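Local coordinates for protein NADPH-flavin oxidoreductase (Vibrio harveyi, PDB 1BKJ) that catalyses the NADPH-dependent reduction of FMN to FMNH2 and supplies this reduced flavin to luciferase for bioluminescence, at residues Gly123-Ala136 with Ala150-Gln162. Sequence-based numbering, arbitrary orientation.
Sequences GLGGVYIGGLRNSA and AVLFGMCLGHPDQ. With FMN (flavin mononucleotide), chain D.
Gly125 N donates to Gly158 O at 2.7 Å, and the bond is nearly straight. It begins an antiparallel ladder that continues through the hydrogen-bonded pairs Val127 with Cys156 and Ile129 with Gly154. Gly130 N donates to FMN N5 at 3.0 Å, and Gly131 N bonds FMN O4 at 3.3 Å. The backbone N-H groups of Gly130 and Gly131 thus face N5 and O4 of the flavin. The Tyr128 ring lies between FMN C8M over one face and Met155 CE over the other. The Met155 chain runs extended, then bends at chi3 (-80°), which brings CE to 3.6 Å from Tyr128 CE2. The edge of Tyr128 points to the face of Phe153 in an offset edge-to-face pair, planes at 61°. Arg133 NH1 donates to Leu152 O at 2.9 Å, close to the guanidinium plane, while Arg133 NE forms a salt bridge with Glu99 of the second subunit. At the other end, Leu124 CD2 sits over a face of the His159 imidazole, a CH-pi contact, and a water links Gly123 O to His159 ND1. Strand 125-129 is an edge strand of this chain's antiparallel sheet. Strand 149-158 separates it from strand 75-82, where Phe79 faces a classic bulge at Leu152 and Phe153. Helix 98-121 packs against Tyr128 and Phe153, and helix 69-72 covers Val127, Ile129 and Cys156.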
ATOM      1  N   GLY A 123     -21.786   1.858  -2.339  1.00 18.67           N
ATOM      2  CA  GLY A 123     -22.623   0.863  -1.691  1.00 17.64           C
ATOM      3  C   GLY A 123     -22.191  -0.566  -1.939  1.00 16.82           C
ATOM      4  O   GLY A 123     -22.887  -1.492  -1.540  1.00 16.59           O
ATOM      5  N   LEU A 124     -21.059  -0.740  -2.619  1.00 16.26           N
ATOM      6  CA  LEU A 124     -20.521  -2.072  -2.896  1.00 16.03           C
ATOM      7  C   LEU A 124     -19.683  -2.536  -1.704  1.00 15.96           C
ATOM      8  O   LEU A 124     -19.355  -1.748  -0.808  1.00 16.23           O
ATOM      9  CB  LEU A 124     -19.654  -2.059  -4.162  1.00 16.27           C
ATOM     10  CG  LEU A 124     -20.311  -1.675  -5.495  1.00 16.75           C
ATOM     11  CD1 LEU A 124     -19.282  -1.425  -6.570  1.00 15.95           C
ATOM     12  CD2 LEU A 124     -21.229  -2.756  -5.929  1.00 16.88           C
ATOM     13  N   GLY A 125     -19.403  -3.829  -1.670  1.00 15.33           N
ATOM     14  CA  GLY A 125     -18.603  -4.395  -0.606  1.00 14.80           C
ATOM     15  C   GLY A 125     -17.372  -5.028  -1.209  1.00 14.06           C
ATOM     16  O   GLY A 125     -17.326  -5.267  -2.412  1.00 13.58           O
ATOM     17  N   GLY A 126     -16.393  -5.325  -0.363  1.00 14.07           N
ATOM     18  CA  GLY A 126     -15.169  -5.940  -0.838  1.00 13.52           C
ATOM     19  C   GLY A 126     -14.257  -6.522   0.222  1.00 13.38           C
ATOM     20  O   GLY A 126     -14.471  -6.319   1.417  1.00 12.02           O
ATOM     21  N   VAL A 127     -13.252  -7.268  -0.236  1.00 12.76           N
ATOM     22  CA  VAL A 127     -12.280  -7.895   0.640  1.00 12.45           C
ATOM     23  C   VAL A 127     -11.009  -8.156  -0.147  1.00 12.08           C
ATOM     24  O   VAL A 127     -11.061  -8.582  -1.296  1.00 11.95           O
ATOM     25  CB  VAL A 127     -12.835  -9.232   1.298  1.00 12.30           C
ATOM     26  CG1 VAL A 127     -13.137 -10.306   0.258  1.00 12.63           C
ATOM     27  CG2 VAL A 127     -11.878  -9.774   2.374  1.00 12.15           C
ATOM     28  N   TYR A 128      -9.870  -7.876   0.477  1.00 12.31           N
ATOM     29  CA  TYR A 128      -8.571  -8.141  -0.146  1.00 12.26           C
ATOM     30  C   TYR A 128      -8.322  -9.644  -0.023  1.00 12.50           C
ATOM     31  O   TYR A 128      -8.834 -10.272   0.909  1.00 12.39           O
ATOM     32  CB  TYR A 128      -7.455  -7.437   0.599  1.00 11.86           C
ATOM     33  CG  TYR A 128      -7.315  -5.960   0.409  1.00 11.60           C
ATOM     34  CD1 TYR A 128      -8.061  -5.061   1.184  1.00 11.23           C
ATOM     35  CD2 TYR A 128      -6.399  -5.440  -0.526  1.00 10.95           C
ATOM     36  CE1 TYR A 128      -7.903  -3.665   1.042  1.00 10.79           C
ATOM     37  CE2 TYR A 128      -6.233  -4.046  -0.681  1.00 10.55           C
ATOM     38  CZ  TYR A 128      -6.994  -3.170   0.110  1.00 10.84           C
ATOM     39  OH  TYR A 128      -6.866  -1.825  -0.018  1.00 10.72           O
ATOM     40  N   ILE A 129      -7.587 -10.228  -0.972  1.00 11.93           N
ATOM     41  CA  ILE A 129      -7.278 -11.663  -0.963  1.00 11.95           C
ATOM     42  C   ILE A 129      -5.759 -11.874  -1.088  1.00 12.25           C
ATOM     43  O   ILE A 129      -5.219 -11.954  -2.200  1.00 12.09           O
ATOM     44  CB  ILE A 129      -8.053 -12.456  -2.105  1.00 12.19           C
ATOM     45  CG1 ILE A 129      -9.582 -12.223  -2.033  1.00 12.39           C
ATOM     46  CG2 ILE A 129      -7.737 -13.972  -2.052  1.00 12.10           C
ATOM     47  CD1 ILE A 129     -10.278 -12.733  -0.786  1.00 12.70           C
ATOM     48  N   GLY A 130      -5.086 -11.954   0.061  1.00 11.87           N
ATOM     49  CA  GLY A 130      -3.649 -12.178   0.084  1.00 12.65           C
ATOM     50  C   GLY A 130      -3.311 -13.657   0.043  1.00 13.20           C
ATOM     51  O   GLY A 130      -2.148 -14.027  -0.146  1.00 13.71           O
ATOM     52  N   GLY A 131      -4.347 -14.493   0.184  1.00 13.51           N
ATOM     53  CA  GLY A 131      -4.217 -15.941   0.154  1.00 13.43           C
ATOM     54  C   GLY A 131      -3.625 -16.506  -1.126  1.00 13.53           C
ATOM     55  O   GLY A 131      -3.075 -17.601  -1.105  1.00 14.03           O
ATOM     56  N   LEU A 132      -3.717 -15.750  -2.223  1.00 13.35           N
ATOM     57  CA  LEU A 132      -3.159 -16.133  -3.521  1.00 13.56           C
ATOM     58  C   LEU A 132      -1.654 -16.379  -3.476  1.00 13.32           C
ATOM     59  O   LEU A 132      -1.132 -17.179  -4.258  1.00 12.62           O
ATOM     60  CB  LEU A 132      -3.432 -15.038  -4.565  1.00 14.47           C
ATOM     61  CG  LEU A 132      -4.864 -14.843  -5.072  1.00 15.25           C
ATOM     62  CD1 LEU A 132      -4.893 -13.708  -6.099  1.00 15.38           C
ATOM     63  CD2 LEU A 132      -5.379 -16.140  -5.682  1.00 15.17           C
ATOM     64  N   ARG A 133      -0.973 -15.709  -2.542  1.00 13.94           N
ATOM     65  CA  ARG A 133       0.492 -15.825  -2.373  1.00 14.73           C
ATOM     66  C   ARG A 133       0.979 -17.196  -1.893  1.00 15.21           C
ATOM     67  O   ARG A 133       2.125 -17.578  -2.157  1.00 14.96           O
ATOM     68  CB  ARG A 133       1.054 -14.713  -1.471  1.00 13.75           C
ATOM     69  CG  ARG A 133       1.034 -13.328  -2.121  1.00 12.85           C
ATOM     70  CD  ARG A 133       1.997 -12.337  -1.444  1.00 12.34           C
ATOM     71  NE  ARG A 133       1.788 -12.216  -0.006  1.00 11.26           N
ATOM     72  CZ  ARG A 133       0.860 -11.465   0.582  1.00 11.70           C
ATOM     73  NH1 ARG A 133       0.011 -10.727  -0.126  1.00 12.44           N
ATOM     74  NH2 ARG A 133       0.756 -11.483   1.900  1.00 11.64           N
ATOM     75  N   ASN A 134       0.086 -17.966  -1.269  1.00 16.51           N
ATOM     76  CA  ASN A 134       0.436 -19.307  -0.802  1.00 17.62           C
ATOM     77  C   ASN A 134       0.596 -20.303  -1.986  1.00 17.45           C
ATOM     78  O   ASN A 134       1.270 -21.327  -1.867  1.00 17.50           O
ATOM     79  CB  ASN A 134      -0.566 -19.790   0.259  1.00 19.95           C
ATOM     80  CG  ASN A 134       0.025 -20.852   1.173  1.00 23.22           C
ATOM     81  OD1 ASN A 134       1.147 -20.700   1.681  1.00 24.30           O
ATOM     82  ND2 ASN A 134      -0.695 -21.960   1.343  1.00 23.97           N
ATOM     83  N   SER A 135       0.037 -19.930  -3.139  1.00 17.42           N
ATOM     84  CA  SER A 135       0.115 -20.689  -4.394  1.00 17.85           C
ATOM     85  C   SER A 135       0.581 -19.709  -5.486  1.00 17.39           C
ATOM     86  O   SER A 135       0.099 -19.753  -6.621  1.00 17.67           O
ATOM     87  CB  SER A 135      -1.262 -21.244  -4.761  1.00 18.45           C
ATOM     88  OG  SER A 135      -1.642 -22.300  -3.895  1.00 22.01           O
ATOM     89  N   ALA A 136       1.553 -18.857  -5.141  1.00 16.62           N
ATOM     90  CA  ALA A 136       2.089 -17.813  -6.031  1.00 16.24           C
ATOM     91  C   ALA A 136       2.511 -18.222  -7.445  1.00 15.93           C
ATOM     92  O   ALA A 136       2.006 -17.653  -8.406  1.00 15.30           O
ATOM     93  CB  ALA A 136       3.206 -17.057  -5.339  1.00 16.30           C
ATOM     94  N   ALA A 150       5.090  -9.879 -10.777  1.00 15.29           N
ATOM     95  CA  ALA A 150       4.729 -10.833  -9.714  1.00 14.63           C
ATOM     96  C   ALA A 150       3.362 -10.526  -9.124  1.00 14.11           C
ATOM     97  O   ALA A 150       2.957  -9.375  -9.095  1.00 14.23           O
ATOM     98  CB  ALA A 150       5.767 -10.821  -8.606  1.00 14.55           C
ATOM     99  N   VAL A 151       2.658 -11.558  -8.653  1.00 13.79           N
ATOM    100  CA  VAL A 151       1.336 -11.391  -8.038  1.00 13.09           C
ATOM    101  C   VAL A 151       1.499 -11.002  -6.570  1.00 12.81           C
ATOM    102  O   VAL A 151       2.413 -11.488  -5.901  1.00 13.09           O
ATOM    103  CB  VAL A 151       0.426 -12.684  -8.200  1.00 13.27           C
ATOM    104  CG1 VAL A 151       1.098 -13.924  -7.649  1.00 14.06           C
ATOM    105  CG2 VAL A 151      -0.931 -12.496  -7.502  1.00 13.73           C
ATOM    106  N   LEU A 152       0.661 -10.075  -6.107  1.00 12.35           N
ATOM    107  CA  LEU A 152       0.675  -9.630  -4.724  1.00 12.46           C
ATOM    108  C   LEU A 152      -0.601 -10.000  -3.983  1.00 12.39           C
ATOM    109  O   LEU A 152      -0.540 -10.611  -2.925  1.00 13.10           O
ATOM    110  CB  LEU A 152       0.933  -8.133  -4.625  1.00 13.05           C
ATOM    111  CG  LEU A 152       2.354  -7.643  -4.893  1.00 14.94           C
ATOM    112  CD1 LEU A 152       2.363  -6.167  -4.637  1.00 15.24           C
ATOM    113  CD2 LEU A 152       3.396  -8.336  -4.000  1.00 15.81           C
ATOM    114  N   PHE A 153      -1.754  -9.582  -4.499  1.00 11.67           N
ATOM    115  CA  PHE A 153      -3.027  -9.906  -3.866  1.00 11.42           C
ATOM    116  C   PHE A 153      -4.171  -9.713  -4.844  1.00 11.61           C
ATOM    117  O   PHE A 153      -4.008  -9.082  -5.881  1.00 11.68           O
ATOM    118  CB  PHE A 153      -3.269  -9.063  -2.582  1.00 10.40           C
ATOM    119  CG  PHE A 153      -3.168  -7.567  -2.786  1.00  9.69           C
ATOM    120  CD1 PHE A 153      -4.283  -6.820  -3.222  1.00  9.89           C
ATOM    121  CD2 PHE A 153      -1.948  -6.897  -2.583  1.00  9.77           C
ATOM    122  CE1 PHE A 153      -4.186  -5.440  -3.463  1.00 10.29           C
ATOM    123  CE2 PHE A 153      -1.831  -5.505  -2.825  1.00 10.35           C
ATOM    124  CZ  PHE A 153      -2.955  -4.774  -3.267  1.00 10.82           C
ATOM    125  N   GLY A 154      -5.328 -10.246  -4.473  1.00 11.36           N
ATOM    126  CA  GLY A 154      -6.530 -10.090  -5.261  1.00 11.62           C
ATOM    127  C   GLY A 154      -7.508  -9.208  -4.499  1.00 11.94           C
ATOM    128  O   GLY A 154      -7.213  -8.760  -3.380  1.00 12.25           O
ATOM    129  N   MET A 155      -8.664  -8.942  -5.102  1.00 12.23           N
ATOM    130  CA  MET A 155      -9.707  -8.140  -4.473  1.00 12.24           C
ATOM    131  C   MET A 155     -11.072  -8.551  -5.004  1.00 12.46           C
ATOM    132  O   MET A 155     -11.288  -8.579  -6.217  1.00 11.70           O
ATOM    133  CB  MET A 155      -9.487  -6.637  -4.715  1.00 13.09           C
ATOM    134  CG  MET A 155     -10.507  -5.751  -3.995  1.00 14.32           C
ATOM    135  SD  MET A 155     -10.250  -4.013  -4.254  1.00 17.29           S
ATOM    136  CE  MET A 155      -8.940  -3.725  -3.099  1.00 17.90           C
ATOM    137  N   CYS A 156     -11.965  -8.904  -4.083  1.00 12.72           N
ATOM    138  CA  CYS A 156     -13.340  -9.269  -4.417  1.00 13.78           C
ATOM    139  C   CYS A 156     -14.201  -8.017  -4.285  1.00 14.66           C
ATOM    140  O   CYS A 156     -14.031  -7.253  -3.340  1.00 15.14           O
ATOM    141  CB  CYS A 156     -13.897 -10.311  -3.444  1.00 12.99           C
ATOM    142  SG  CYS A 156     -13.087 -11.892  -3.451  1.00 14.95           S
ATOM    143  N   LEU A 157     -15.075  -7.777  -5.261  1.00 15.27           N
ATOM    144  CA  LEU A 157     -15.995  -6.637  -5.240  1.00 16.31           C
ATOM    145  C   LEU A 157     -17.391  -7.127  -5.637  1.00 16.54           C
ATOM    146  O   LEU A 157     -17.524  -8.053  -6.443  1.00 16.97           O
ATOM    147  CB  LEU A 157     -15.549  -5.511  -6.204  1.00 16.62           C
ATOM    148  CG  LEU A 157     -14.236  -4.732  -5.987  1.00 16.33           C
ATOM    149  CD1 LEU A 157     -13.997  -3.756  -7.127  1.00 15.85           C
ATOM    150  CD2 LEU A 157     -14.244  -4.022  -4.628  1.00 16.55           C
ATOM    151  N   GLY A 158     -18.419  -6.532  -5.039  1.00 16.33           N
ATOM    152  CA  GLY A 158     -19.790  -6.899  -5.364  1.00 16.42           C
ATOM    153  C   GLY A 158     -20.793  -6.325  -4.388  1.00 16.34           C
ATOM    154  O   GLY A 158     -20.433  -5.599  -3.462  1.00 16.06           O
ATOM    155  N   HIS A 159     -22.059  -6.669  -4.583  1.00 16.69           N
ATOM    156  CA  HIS A 159     -23.125  -6.199  -3.700  1.00 17.19           C
ATOM    157  C   HIS A 159     -23.209  -7.104  -2.469  1.00 17.61           C
ATOM    158  O   HIS A 159     -23.322  -8.320  -2.609  1.00 17.69           O
ATOM    159  CB  HIS A 159     -24.429  -6.129  -4.473  1.00 17.05           C
ATOM    160  CG  HIS A 159     -24.419  -5.071  -5.528  1.00 16.78           C
ATOM    161  ND1 HIS A 159     -24.658  -3.744  -5.246  1.00 15.66           N
ATOM    162  CD2 HIS A 159     -24.196  -5.145  -6.861  1.00 15.95           C
ATOM    163  CE1 HIS A 159     -24.593  -3.045  -6.363  1.00 16.78           C
ATOM    164  NE2 HIS A 159     -24.311  -3.870  -7.357  1.00 16.65           N
ATOM    165  N   PRO A 160     -23.155  -6.519  -1.248  1.00 18.60           N
ATOM    166  CA  PRO A 160     -23.205  -7.257   0.022  1.00 19.23           C
ATOM    167  C   PRO A 160     -24.417  -8.133   0.297  1.00 20.05           C
ATOM    168  O   PRO A 160     -25.544  -7.746  -0.023  1.00 20.60           O
ATOM    169  CB  PRO A 160     -23.150  -6.145   1.072  1.00 18.41           C
ATOM    170  CG  PRO A 160     -22.527  -5.014   0.371  1.00 19.53           C
ATOM    171  CD  PRO A 160     -23.183  -5.069  -0.967  1.00 18.71           C
ATOM    172  N   ASP A 161     -24.165  -9.312   0.869  1.00 19.96           N
ATOM    173  CA  ASP A 161     -25.224 -10.225   1.282  1.00 20.94           C
ATOM    174  C   ASP A 161     -24.968 -10.631   2.735  1.00 21.55           C
ATOM    175  O   ASP A 161     -25.274 -11.753   3.153  1.00 22.38           O
ATOM    176  CB  ASP A 161     -25.348 -11.452   0.370  1.00 21.31           C
ATOM    177  CG  ASP A 161     -26.712 -12.146   0.495  1.00 22.20           C
ATOM    178  OD1 ASP A 161     -27.698 -11.492   0.894  1.00 22.78           O
ATOM    179  OD2 ASP A 161     -26.802 -13.344   0.183  1.00 23.91           O
ATOM    180  N   GLN A 162     -24.357  -9.709   3.477  1.00 22.48           N
ATOM    181  CA  GLN A 162     -24.061  -9.846   4.905  1.00 23.51           C
ATOM    182  C   GLN A 162     -23.758  -8.459   5.435  1.00 24.36           C
ATOM    183  O   GLN A 162     -23.336  -7.589   4.673  1.00 24.35           O
ATOM    184  CB  GLN A 162     -22.895 -10.819   5.192  1.00 23.53           C
ATOM    185  CG  GLN A 162     -21.524 -10.451   4.638  1.00 23.01           C
ATOM    186  CD  GLN A 162     -20.415 -11.403   5.091  1.00 23.06           C
ATOM    187  OE1 GLN A 162     -19.241 -11.073   4.977  1.00 22.45           O
ATOM    188  NE2 GLN A 162     -20.781 -12.586   5.587  1.00 23.61           N
TER
HETATM  189  N1  FMN D 241      -9.545 -11.602   4.185  1.00 12.32           N
HETATM  190  C2  FMN D 241      -9.962 -12.836   3.741  1.00 12.77           C
HETATM  191  O2  FMN D 241     -10.954 -13.408   4.112  1.00 13.92           O
HETATM  192  N3  FMN D 241      -9.061 -13.420   2.861  1.00 13.10           N
HETATM  193  C4  FMN D 241      -7.733 -12.990   2.572  1.00 12.97           C
HETATM  194  O4  FMN D 241      -7.041 -13.706   1.871  1.00 14.65           O
HETATM  195  C4A FMN D 241      -7.370 -11.739   3.172  1.00 12.67           C
HETATM  196  N5  FMN D 241      -6.197 -11.162   2.699  1.00 12.23           N
HETATM  197  C5A FMN D 241      -5.893  -9.825   2.999  1.00 11.50           C
HETATM  198  C6  FMN D 241      -4.789  -9.267   2.383  1.00 11.86           C
HETATM  199  C7  FMN D 241      -4.473  -7.926   2.595  1.00 11.58           C
HETATM  200  C7M FMN D 241      -3.348  -7.313   1.708  1.00 11.89           C
HETATM  201  C8  FMN D 241      -5.269  -7.147   3.484  1.00 11.79           C
HETATM  202  C8M FMN D 241      -4.934  -5.745   3.876  1.00 10.46           C
HETATM  203  C9  FMN D 241      -6.366  -7.692   4.098  1.00 11.32           C
HETATM  204  C9A FMN D 241      -6.718  -9.058   3.862  1.00 11.70           C
HETATM  205  N10 FMN D 241      -7.905  -9.680   4.395  1.00 12.66           N
HETATM  206  C10 FMN D 241      -8.287 -10.982   3.980  1.00 12.23           C
HETATM  207  C1' FMN D 241      -8.846  -8.959   5.068  1.00 12.59           C
HETATM  208  C2' FMN D 241      -8.858  -9.051   6.576  1.00 13.09           C
HETATM  209  O2' FMN D 241      -8.608 -10.218   7.237  1.00 13.30           O
HETATM  210  C3' FMN D 241      -9.242  -7.847   7.329  1.00 14.23           C
HETATM  211  O3' FMN D 241      -8.912  -6.611   6.747  1.00 14.76           O
HETATM  212  C4' FMN D 241      -9.328  -7.814   8.830  1.00 14.16           C
HETATM  213  O4' FMN D 241      -9.362  -9.018   9.557  1.00 17.45           O
HETATM  214  C5' FMN D 241      -9.777  -6.616   9.520  1.00 14.17           C
HETATM  215  O5' FMN D 241     -11.221  -6.675   9.313  1.00 14.48           O
HETATM  216  P   FMN D 241     -12.076  -5.616   8.416  1.00 14.02           P
HETATM  217  O1P FMN D 241     -11.990  -4.380   9.172  1.00 14.95           O
HETATM  218  O2P FMN D 241     -13.404  -6.269   8.316  1.00 14.16           O
HETATM  219  O3P FMN D 241     -11.379  -5.397   7.127  1.00 15.05           O
HETATM  220  O   HOH W   1     -25.042  -2.434  -2.858  1.00 25.82           O